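Local coordinates for TCP pilus virulence regulatory protein (Vibrio cholerae, PDB 4MLO), which activates transcription of virulence genes as an AraC-family regulator, probably by binding DNA through its helix-turn-helix region, and holds palmitoleic acid in a pocket, at residues A[186-189]-A[190-194]; A[201-204]-A[205-209]; A[137-141]-A[142-146]; A[99-102]-A[103-106]. One frame throughout, in Å; residues are numbered along the deposited sequence.

Contact 1 (A[186-189]-A[190-194]); sequences WRWA and DICGE
Asp190 reaches back to Arg187 at the start of helix 188-195, which with helix 199-207 fits a helix-turn-helix of the AraC-family type. Arg187 is the N-cap and Asp190 the third helical residue, and the contact matches only the return bond of a capping box, from the N3 side chain to the N-cap N-H. From CB, which lies 3.9 Å from Trp186 CE3 at the edge of the indole, CG of Asp190 swings beside its own backbone N (chi1 -58°). That torsion sets OD1 to accept from Arg187 N at 3.0 Å on its anti lone pair, while Arg187 NE donates to OD1 at 3.1 Å from the syn side but 34° out of the carboxylate plane. At the other tip, OD2 takes Arg187 NH2 at 3.0 Å, almost straight at 176°. The guanidinium thus meets the carboxylate side-on, one nitrogen to each oxygen. Three N-H groups of one residue therefore fix the carboxylate's rotation. Next to it, the indole of Trp186 packs against Ile191, its NE1 bonded to Asp181 O. Trp188 packs towards helix 199-207, and Cys192 SG approaches its ring obliquely, 4.0 Å from CE3.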
loop_
_atom_site.group_PDB
_atom_site.type_symbol
_atom_site.label_atom_id
_atom_site.label_comp_id
_atom_site.label_asym_id
_atom_site.label_seq_id
_atom_site.Cartn_x
_atom_site.Cartn_y
_atom_site.Cartn_z
ATOM N N TRP A 186 -5.685 -15.010 16.337
ATOM C CA TRP A 186 -6.811 -14.080 16.301
ATOM C C TRP A 186 -8.082 -14.759 15.806
ATOM O O TRP A 186 -8.082 -15.504 14.824
ATOM C CB TRP A 186 -6.523 -12.897 15.376
ATOM C CG TRP A 186 -5.423 -12.010 15.809
ATOM C CD1 TRP A 186 -4.188 -11.937 15.256
ATOM C CD2 TRP A 186 -5.458 -11.061 16.862
ATOM N NE1 TRP A 186 -3.433 -10.969 15.902
ATOM C CE2 TRP A 186 -4.190 -10.418 16.892
ATOM C CE3 TRP A 186 -6.421 -10.692 17.809
ATOM C CZ2 TRP A 186 -3.873 -9.437 17.808
ATOM C CZ3 TRP A 186 -6.104 -9.706 18.702
ATOM C CH2 TRP A 186 -4.832 -9.093 18.699
ATOM N N ARG A 187 -9.176 -14.465 16.503
ATOM C CA ARG A 187 -10.535 -14.850 16.146
ATOM C C ARG A 187 -11.421 -13.605 16.269
ATOM O O ARG A 187 -11.061 -12.627 16.922
ATOM C CB ARG A 187 -11.054 -15.922 17.127
ATOM C CG ARG A 187 -10.202 -17.170 17.289
ATOM C CD ARG A 187 -10.444 -17.835 18.678
ATOM N NE ARG A 187 -10.265 -16.909 19.815
ATOM C CZ ARG A 187 -10.449 -17.238 21.096
ATOM N NH1 ARG A 187 -10.797 -18.473 21.422
ATOM N NH2 ARG A 187 -10.274 -16.341 22.059
ATOM N N TRP A 188 -12.615 -13.650 15.671
ATOM C CA TRP A 188 -13.462 -12.471 15.678
ATOM C C TRP A 188 -13.759 -12.015 17.092
ATOM O O TRP A 188 -13.880 -10.813 17.331
ATOM C CB TRP A 188 -14.768 -12.755 14.926
ATOM C CG TRP A 188 -14.907 -12.080 13.625
ATOM C CD1 TRP A 188 -15.114 -12.684 12.405
ATOM C CD2 TRP A 188 -14.958 -10.674 13.385
ATOM N NE1 TRP A 188 -15.289 -11.740 11.444
ATOM C CE2 TRP A 188 -15.180 -10.494 12.003
ATOM C CE3 TRP A 188 -14.849 -9.547 14.195
ATOM C CZ2 TRP A 188 -15.277 -9.243 11.424
ATOM C CZ3 TRP A 188 -14.946 -8.305 13.630
ATOM C CH2 TRP A 188 -15.179 -8.148 12.235
ATOM N N ALA A 189 -13.905 -12.958 18.038
ATOM C CA ALA A 189 -14.284 -12.567 19.382
ATOM C C ALA A 189 -13.202 -11.721 20.009
ATOM O O ALA A 189 -13.497 -10.809 20.800
ATOM C CB ALA A 189 -14.563 -13.788 20.264
ATOM N N ASP A 190 -11.936 -12.013 19.698
ATOM C CA ASP A 190 -10.839 -11.217 20.242
ATOM C C ASP A 190 -10.903 -9.782 19.754
ATOM O O ASP A 190 -10.589 -8.848 20.491
ATOM C CB ASP A 190 -9.497 -11.819 19.838
ATOM C CG ASP A 190 -9.327 -13.212 20.282
ATOM O OD1 ASP A 190 -9.025 -14.072 19.426
ATOM O OD2 ASP A 190 -9.439 -13.474 21.491
ATOM N N ILE A 191 -11.260 -9.585 18.482
ATOM C CA ILE A 191 -11.352 -8.240 17.951
ATOM C C ILE A 191 -12.480 -7.480 18.619
ATOM O O ILE A 191 -12.331 -6.291 18.967
ATOM C CB ILE A 191 -11.541 -8.296 16.420
ATOM C CG1 ILE A 191 -10.462 -9.167 15.753
ATOM C CG2 ILE A 191 -11.613 -6.914 15.799
ATOM C CD1 ILE A 191 -9.057 -8.658 15.858
ATOM N N CYS A 192 -13.639 -8.133 18.787
ATOM C CA CYS A 192 -14.770 -7.450 19.401
ATOM C C CYS A 192 -14.452 -7.127 20.848
ATOM O O CYS A 192 -14.788 -6.033 21.341
ATOM C CB CYS A 192 -16.030 -8.294 19.338
ATOM S SG CYS A 192 -16.610 -8.557 17.645
ATOM N N GLY A 193 -13.801 -8.078 21.520
ATOM C CA GLY A 193 -13.442 -7.893 22.929
ATOM C C GLY A 193 -12.413 -6.797 23.114
ATOM O O GLY A 193 -12.552 -5.945 24.010
ATOM N N GLU A 194 -11.372 -6.780 22.273
ATOM C CA GLU A 194 -10.313 -5.778 22.427
ATOM C C GLU A 194 -10.801 -4.379 22.079
ATOM O O GLU A 194 -10.435 -3.413 22.747
ATOM C CB GLU A 194 -9.101 -6.117 21.560
ATOM C CG GLU A 194 -8.344 -7.377 21.951
ATOM C CD GLU A 194 -7.387 -7.194 23.115
ATOM O OE1 GLU A 194 -6.622 -8.144 23.357
ATOM O OE2 GLU A 194 -7.403 -6.127 23.786
#

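Contact 2 (A[201-204]-A[205-209]); sequences ILKK and ELESR
The carboxylate of Glu207 lies across the methylene chain of Lys203, one turn earlier on helix 199-207, with OE2 3.6 Å from CD. The guanidinium of Arg209 is met at its edge: the carbonyl of Glu205 lies in its plane, NH2 donating to Glu205 O at 2.9 Å. The same nitrogen reaches the side chain of Glu205, whose OE1 accepts at 3.0 Å on the anti lone pair, the partner tilted 16° from the guanidinium plane. One NH2 therefore bridges the backbone and carboxylate of a single residue. The opposite oxygen, OE2, accepts a hydrogen bond from a water at 2.7 Å. That water also donates to Ile201 O and accepts from Lys204 NZ, and NZ donates to Ile201 O at 3.0 Å. A bend at the last torsion of Lys204 (chi4 -66°) folds the ammonium group back to this oxygen, 19° from the carbonyl plane. On the neighbouring turn Lys204 O accepts both Ser208 N and Ser208 OG, each at 3.0 Å, a double grip on one carbonyl oxygen. Leu202 and Leu206 face Trp188 of helix 188-195, joining the helices of what is probably the first helix-turn-helix of an AraC-family protein. Glu205, held by an arginine through one oxygen and by water through the other, is probably stabilised as a carboxylate, whereas Lys203 and Glu207 meet by carbon-oxygen contact, Lys203 NZ staying 4.6 Å from Glu207 OE2.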
loop_
_atom_site.group_PDB
_atom_site.type_symbol
_atom_site.label_atom_id
_atom_site.label_comp_id
_atom_site.label_asym_id
_atom_site.label_seq_id
_atom_site.Cartn_x
_atom_site.Cartn_y
_atom_site.Cartn_z
ATOM N N ILE A 201 -21.294 -3.958 13.910
ATOM C CA ILE A 201 -20.620 -2.732 13.500
ATOM C C ILE A 201 -19.303 -3.025 12.804
ATOM O O ILE A 201 -19.008 -2.476 11.737
ATOM C CB ILE A 201 -20.417 -1.838 14.743
ATOM C CG1 ILE A 201 -21.766 -1.355 15.235
ATOM C CG2 ILE A 201 -19.504 -0.657 14.441
ATOM C CD1 ILE A 201 -21.692 -0.628 16.567
ATOM N N LEU A 202 -18.487 -3.903 13.383
ATOM C CA LEU A 202 -17.136 -4.092 12.855
ATOM C C LEU A 202 -17.135 -4.842 11.535
ATOM O O LEU A 202 -16.189 -4.674 10.750
ATOM C CB LEU A 202 -16.257 -4.856 13.841
ATOM C CG LEU A 202 -15.912 -4.067 15.102
ATOM C CD1 LEU A 202 -15.046 -4.936 15.952
ATOM C CD2 LEU A 202 -15.219 -2.747 14.767
ATOM N N LYS A 203 -18.135 -5.700 11.299
ATOM C CA LYS A 203 -18.070 -6.610 10.151
ATOM C C LYS A 203 -18.101 -5.846 8.849
ATOM O O LYS A 203 -17.599 -6.353 7.833
ATOM C CB LYS A 203 -19.218 -7.613 10.167
ATOM C CG LYS A 203 -20.612 -7.023 9.982
ATOM C CD LYS A 203 -21.739 -8.065 10.179
ATOM C CE LYS A 203 -23.108 -7.506 9.877
ATOM N NZ LYS A 203 -24.198 -8.490 10.239
ATOM N N LYS A 204 -18.662 -4.632 8.847
ATOM C CA LYS A 204 -18.724 -3.899 7.588
ATOM C C LYS A 204 -17.328 -3.563 7.080
ATOM O O LYS A 204 -17.123 -3.417 5.871
ATOM C CB LYS A 204 -19.574 -2.636 7.734
ATOM C CG LYS A 204 -18.945 -1.469 8.425
ATOM C CD LYS A 204 -19.856 -0.236 8.272
ATOM C CE LYS A 204 -19.634 0.759 9.381
ATOM N NZ LYS A 204 -20.061 0.188 10.695
ATOM N N GLU A 205 -16.340 -3.475 7.971
ATOM C CA GLU A 205 -14.978 -3.183 7.523
ATOM C C GLU A 205 -14.442 -4.285 6.638
ATOM O O GLU A 205 -13.737 -4.020 5.651
ATOM C CB GLU A 205 -14.057 -2.992 8.714
ATOM C CG GLU A 205 -14.448 -1.846 9.666
ATOM C CD GLU A 205 -14.709 -0.539 8.981
ATOM O OE1 GLU A 205 -14.060 -0.266 7.945
ATOM O OE2 GLU A 205 -15.587 0.229 9.467
ATOM N N LEU A 206 -14.775 -5.523 6.959
ATOM C CA LEU A 206 -14.337 -6.655 6.135
ATOM C C LEU A 206 -15.227 -6.827 4.919
ATOM O O LEU A 206 -14.731 -7.062 3.797
ATOM C CB LEU A 206 -14.337 -7.930 6.978
ATOM C CG LEU A 206 -13.091 -8.097 7.878
ATOM C CD1 LEU A 206 -13.102 -7.131 9.050
ATOM C CD2 LEU A 206 -12.932 -9.496 8.394
ATOM N N GLU A 207 -16.544 -6.733 5.125
ATOM C CA GLU A 207 -17.506 -6.919 4.038
ATOM C C GLU A 207 -17.249 -5.956 2.897
ATOM O O GLU A 207 -17.286 -6.356 1.724
ATOM C CB GLU A 207 -18.921 -6.720 4.562
ATOM C CG GLU A 207 -19.431 -7.879 5.392
ATOM C CD GLU A 207 -20.791 -7.612 6.037
ATOM O OE1 GLU A 207 -21.295 -6.469 5.945
ATOM O OE2 GLU A 207 -21.323 -8.568 6.644
ATOM N N SER A 208 -16.982 -4.688 3.212
ATOM C CA SER A 208 -16.795 -3.660 2.193
ATOM C C SER A 208 -15.480 -3.841 1.456
ATOM O O SER A 208 -15.326 -3.338 0.342
ATOM C CB SER A 208 -16.843 -2.271 2.833
ATOM O OG SER A 208 -15.679 -2.026 3.634
ATOM N N ARG A 209 -14.556 -4.583 2.039
ATOM C CA ARG A 209 -13.266 -4.894 1.433
ATOM C C ARG A 209 -13.235 -6.292 0.819
ATOM O O ARG A 209 -12.188 -6.718 0.310
ATOM C CB ARG A 209 -12.172 -4.730 2.478
ATOM C CG ARG A 209 -11.949 -3.273 2.876
ATOM C CD ARG A 209 -10.940 -3.074 3.983
ATOM N NE ARG A 209 -10.678 -1.652 4.244
ATOM C CZ ARG A 209 -11.455 -0.870 4.986
ATOM N NH1 ARG A 209 -11.151 0.408 5.185
ATOM N NH2 ARG A 209 -12.540 -1.376 5.557
HETATM O O HOH W 1 -17.338 -0.280 11.490
#

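Contact 3 (A[137-141]-A[142-146]); sequences INYSD and EFLKV
Phe143 carries its CG anti to the backbone N (chi1 177°), which throws the phenyl ring back towards the loop before helix 141-159, while Tyr139 keeps its CG beside its own N. The two rings come face to face with planes only 6° apart and centroids 4.3 Å from each other, an offset stack. Its closest atoms are Tyr139 CD1 and Phe143 CE1 at 3.6 Å, each over the rim of the partner's face. Between the rings' residues sits Ser140, the N-cap. Its OG accepts from Phe143 N at 2.9 Å with a fairly straight N-H...O angle of 164°. The regular helical bonds follow at once, Leu144 N to Ser140 O and Lys145 N to Asp141 O. Leu144 crosses Tyr139 at about a right angle, CG lying 3.9 Å from Tyr139 CB. This contact between the residue before the cap and the fourth residue of the helix is a hydrophobic staple, here supplemented by the aromatic pair. Tyr139 also touches Val126 and Glu129 of helix 121-131, and makes a cation-pi contact with Arg135. Chemically, the first turn is secured twice: the serine oxygen satisfies a first-turn N-H, which has no carbonyl four residues back within the helix, and the staple and the stack pack apolar carbon of the loop against the first turn, consistent with fixing where the helix begins.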
loop_
_atom_site.group_PDB
_atom_site.type_symbol
_atom_site.label_atom_id
_atom_site.label_comp_id
_atom_site.label_asym_id
_atom_site.label_seq_id
_atom_site.Cartn_x
_atom_site.Cartn_y
_atom_site.Cartn_z
ATOM N N ILE A 137 22.010 18.515 -0.786
ATOM C CA ILE A 137 21.232 19.043 0.333
ATOM C C ILE A 137 19.832 18.443 0.228
ATOM O O ILE A 137 19.101 18.713 -0.735
ATOM C CB ILE A 137 21.187 20.582 0.326
ATOM C CG1 ILE A 137 22.608 21.144 0.426
ATOM C CG2 ILE A 137 20.318 21.104 1.472
ATOM C CD1 ILE A 137 22.682 22.682 0.475
ATOM N N ASN A 138 19.463 17.617 1.204
ATOM C CA ASN A 138 18.143 17.002 1.187
ATOM C C ASN A 138 17.056 18.070 1.254
ATOM O O ASN A 138 17.225 19.123 1.876
ATOM C CB ASN A 138 17.988 16.038 2.363
ATOM C CG ASN A 138 18.998 14.906 2.327
ATOM O OD1 ASN A 138 19.243 14.304 1.279
ATOM N ND2 ASN A 138 19.595 14.614 3.482
ATOM N N TYR A 139 15.930 17.798 0.596
ATOM C CA TYR A 139 14.750 18.616 0.828
ATOM C C TYR A 139 14.529 18.752 2.328
ATOM O O TYR A 139 14.707 17.795 3.086
ATOM C CB TYR A 139 13.511 17.990 0.193
ATOM C CG TYR A 139 13.483 17.933 -1.310
ATOM C CD1 TYR A 139 13.560 19.076 -2.084
ATOM C CD2 TYR A 139 13.304 16.712 -1.952
ATOM C CE1 TYR A 139 13.507 19.000 -3.471
ATOM C CE2 TYR A 139 13.249 16.629 -3.316
ATOM C CZ TYR A 139 13.342 17.767 -4.073
ATOM O OH TYR A 139 13.273 17.647 -5.443
ATOM N N SER A 140 14.169 19.953 2.751
ATOM C CA SER A 140 13.871 20.185 4.147
ATOM C C SER A 140 12.610 19.431 4.550
ATOM O O SER A 140 11.796 19.033 3.712
ATOM C CB SER A 140 13.664 21.670 4.405
ATOM O OG SER A 140 12.481 22.110 3.772
ATOM N N ASP A 141 12.450 19.251 5.866
ATOM C CA ASP A 141 11.215 18.686 6.393
ATOM C C ASP A 141 10.015 19.540 6.000
ATOM O O ASP A 141 8.962 19.009 5.630
ATOM C CB ASP A 141 11.308 18.555 7.911
ATOM C CG ASP A 141 12.324 17.503 8.357
ATOM O OD1 ASP A 141 12.874 17.647 9.469
ATOM O OD2 ASP A 141 12.568 16.531 7.612
ATOM N N GLU A 142 10.166 20.866 6.049
ATOM C CA GLU A 142 9.088 21.767 5.656
ATOM C C GLU A 142 8.722 21.579 4.189
ATOM O O GLU A 142 7.539 21.484 3.838
ATOM C CB GLU A 142 9.493 23.219 5.927
ATOM C CG GLU A 142 8.381 24.244 5.699
ATOM C CD GLU A 142 7.284 24.157 6.745
ATOM O OE1 GLU A 142 6.136 24.580 6.464
ATOM O OE2 GLU A 142 7.575 23.667 7.856
ATOM N N PHE A 143 9.723 21.512 3.311
ATOM C CA PHE A 143 9.425 21.302 1.901
ATOM C C PHE A 143 8.618 20.025 1.705
ATOM O O PHE A 143 7.650 20.003 0.933
ATOM C CB PHE A 143 10.718 21.235 1.094
ATOM C CG PHE A 143 10.511 20.955 -0.367
ATOM C CD1 PHE A 143 10.210 19.686 -0.809
ATOM C CD2 PHE A 143 10.645 21.969 -1.300
ATOM C CE1 PHE A 143 10.028 19.427 -2.170
ATOM C CE2 PHE A 143 10.459 21.729 -2.641
ATOM C CZ PHE A 143 10.147 20.445 -3.081
ATOM N N LEU A 144 9.016 18.948 2.375
ATOM C CA LEU A 144 8.370 17.658 2.132
ATOM C C LEU A 144 6.959 17.651 2.674
ATOM O O LEU A 144 6.043 17.130 2.024
ATOM C CB LEU A 144 9.189 16.528 2.749
ATOM C CG LEU A 144 10.558 16.328 2.105
ATOM C CD1 LEU A 144 11.435 15.488 3.002
ATOM C CD2 LEU A 144 10.409 15.677 0.737
ATOM N N LYS A 145 6.751 18.245 3.855
ATOM C CA LYS A 145 5.397 18.289 4.401
ATOM C C LYS A 145 4.477 19.123 3.513
ATOM O O LYS A 145 3.328 18.730 3.250
ATOM C CB LYS A 145 5.422 18.833 5.831
ATOM C CG LYS A 145 6.046 17.857 6.837
ATOM C CD LYS A 145 6.013 18.371 8.279
ATOM C CE LYS A 145 6.979 19.523 8.469
ATOM N NZ LYS A 145 7.090 19.915 9.889
ATOM N N VAL A 146 4.970 20.265 3.016
ATOM C CA VAL A 146 4.151 21.109 2.151
ATOM C C VAL A 146 3.888 20.408 0.828
ATOM O O VAL A 146 2.760 20.429 0.311
ATOM C CB VAL A 146 4.829 22.480 1.940
ATOM C CG1 VAL A 146 4.081 23.305 0.900
ATOM C CG2 VAL A 146 4.886 23.237 3.262
#

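Contact 4 (A[99-102]-A[103-106]); sequences LGDL and MIRN
Asp101 O accepts Arg105 N at 2.8 Å and opens the short helix 102-106 at its N-cap, in the cupin-like N-terminal part of the protein. The side chain of Asp101 makes no capping bond, so the helix start is completed differently: a water accepts from Met103 N at 2.8 Å and donates to Gly100 O at 2.9 Å, bridging the preceding loop and the first turn. Asn106 N then follows to Leu102 O in the regular helical way, at 2.9 Å. Instead of turning towards the backbone N-H groups, the carboxylate of Asp101 points alongside Ile104, OD1 lying 3.4 Å from the methyl CD1. Arg105 CG comes to 3.2 Å from Asp101 O, and its CD packs against Asp101 CB. A bend at chi3 (73°) then carries the guanidinium away, where NE forms a salt bridge with Glu156 of helix 141-159 and NH2 bonds to Ile164 O. Those two partners tie this surface helix to later parts of the chain. The negative charge of Asp101, near the helix N-terminus, may still interact favourably with the helix dipole, if only modestly in the absence of a direct bond. Beyond it, Leu102, its CG anti to the backbone N, crosses the amide of Asn106, and its methyl CD1 meets ND2 at 3.4 Å.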
loop_
_atom_site.group_PDB
_atom_site.type_symbol
_atom_site.label_atom_id
_atom_site.label_comp_id
_atom_site.label_asym_id
_atom_site.label_seq_id
_atom_site.Cartn_x
_atom_site.Cartn_y
_atom_site.Cartn_z
ATOM N N LEU A 99 -5.470 19.933 8.704
ATOM C CA LEU A 99 -6.516 20.192 9.692
ATOM C C LEU A 99 -7.391 21.370 9.284
ATOM O O LEU A 99 -8.621 21.301 9.370
ATOM C CB LEU A 99 -5.890 20.440 11.067
ATOM N N GLY A 100 -6.777 22.461 8.828
ATOM C CA GLY A 100 -7.552 23.608 8.385
ATOM C C GLY A 100 -8.547 23.278 7.292
ATOM O O GLY A 100 -9.502 24.031 7.083
ATOM N N ASP A 101 -8.348 22.162 6.594
ATOM C CA ASP A 101 -9.254 21.716 5.549
ATOM C C ASP A 101 -10.342 20.759 6.068
ATOM O O ASP A 101 -11.010 20.097 5.263
ATOM C CB ASP A 101 -8.452 21.048 4.425
ATOM C CG ASP A 101 -7.489 22.008 3.735
ATOM O OD1 ASP A 101 -7.858 23.192 3.529
ATOM O OD2 ASP A 101 -6.362 21.577 3.388
ATOM N N LEU A 102 -10.565 20.706 7.382
ATOM C CA LEU A 102 -11.567 19.794 7.926
ATOM C C LEU A 102 -12.939 19.983 7.271
ATOM O O LEU A 102 -13.591 19.007 6.887
ATOM C CB LEU A 102 -11.661 19.970 9.438
ATOM C CG LEU A 102 -12.669 19.070 10.154
ATOM C CD1 LEU A 102 -12.443 17.586 9.815
ATOM C CD2 LEU A 102 -12.586 19.300 11.654
ATOM N N MET A 103 -13.411 21.228 7.148
ATOM C CA MET A 103 -14.738 21.429 6.559
ATOM C C MET A 103 -14.767 20.951 5.121
ATOM O O MET A 103 -15.761 20.365 4.671
ATOM C CB MET A 103 -15.156 22.899 6.609
ATOM C CG MET A 103 -16.449 23.212 5.830
ATOM S SD MET A 103 -16.607 24.930 5.305
ATOM C CE MET A 103 -15.339 25.070 4.047
ATOM N N ILE A 104 -13.692 21.224 4.380
ATOM C CA ILE A 104 -13.581 20.776 2.993
ATOM C C ILE A 104 -13.597 19.252 2.930
ATOM O O ILE A 104 -14.309 18.642 2.119
ATOM C CB ILE A 104 -12.292 21.337 2.362
ATOM C CG1 ILE A 104 -12.278 22.870 2.406
ATOM C CG2 ILE A 104 -12.148 20.843 0.915
ATOM C CD1 ILE A 104 -10.921 23.480 2.071
ATOM N N ARG A 105 -12.808 18.615 3.789
ATOM C CA ARG A 105 -12.605 17.176 3.657
ATOM C C ARG A 105 -13.796 16.377 4.178
ATOM O O ARG A 105 -14.059 15.275 3.692
ATOM C CB ARG A 105 -11.304 16.797 4.363
ATOM C CG ARG A 105 -10.112 17.470 3.708
ATOM C CD ARG A 105 -8.795 17.126 4.346
ATOM N NE ARG A 105 -8.361 15.756 4.033
ATOM C CZ ARG A 105 -8.254 14.768 4.913
ATOM N NH1 ARG A 105 -8.534 14.952 6.205
ATOM N NH2 ARG A 105 -7.839 13.574 4.495
ATOM N N ASN A 106 -14.535 16.912 5.152
ATOM C CA ASN A 106 -15.731 16.224 5.623
ATOM C C ASN A 106 -16.788 16.087 4.541
ATOM O O ASN A 106 -17.682 15.247 4.669
ATOM C CB ASN A 106 -16.330 16.948 6.828
ATOM C CG ASN A 106 -15.585 16.648 8.103
ATOM O OD1 ASN A 106 -14.889 15.630 8.204
ATOM N ND2 ASN A 106 -15.721 17.531 9.093
HETATM O O HOH W 2 -12.089 23.518 8.191
#

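Overall arrangement
Along the chain the order is contact 4, contact 3, contact 1, contact 2. Contacts 3 and 4 lie in the N-terminal cupin-like range, 23 Å apart between centres and about 10 Å at the nearest atoms, and helix 141-159 links them: it starts in contact 3 and its Glu156 receives Arg105 of contact 4. Contacts 1 and 2 sit on consecutive helices 188-195 and 199-207, centres 14 Å apart, and touch through Trp188 against Leu202 and Leu206. Contacts 2 and 3 fall on opposite sides of the chain's centre, their own centres 37 Å apart. The set thus samples helical segments of the cupin-like part and of the probable DNA-binding part.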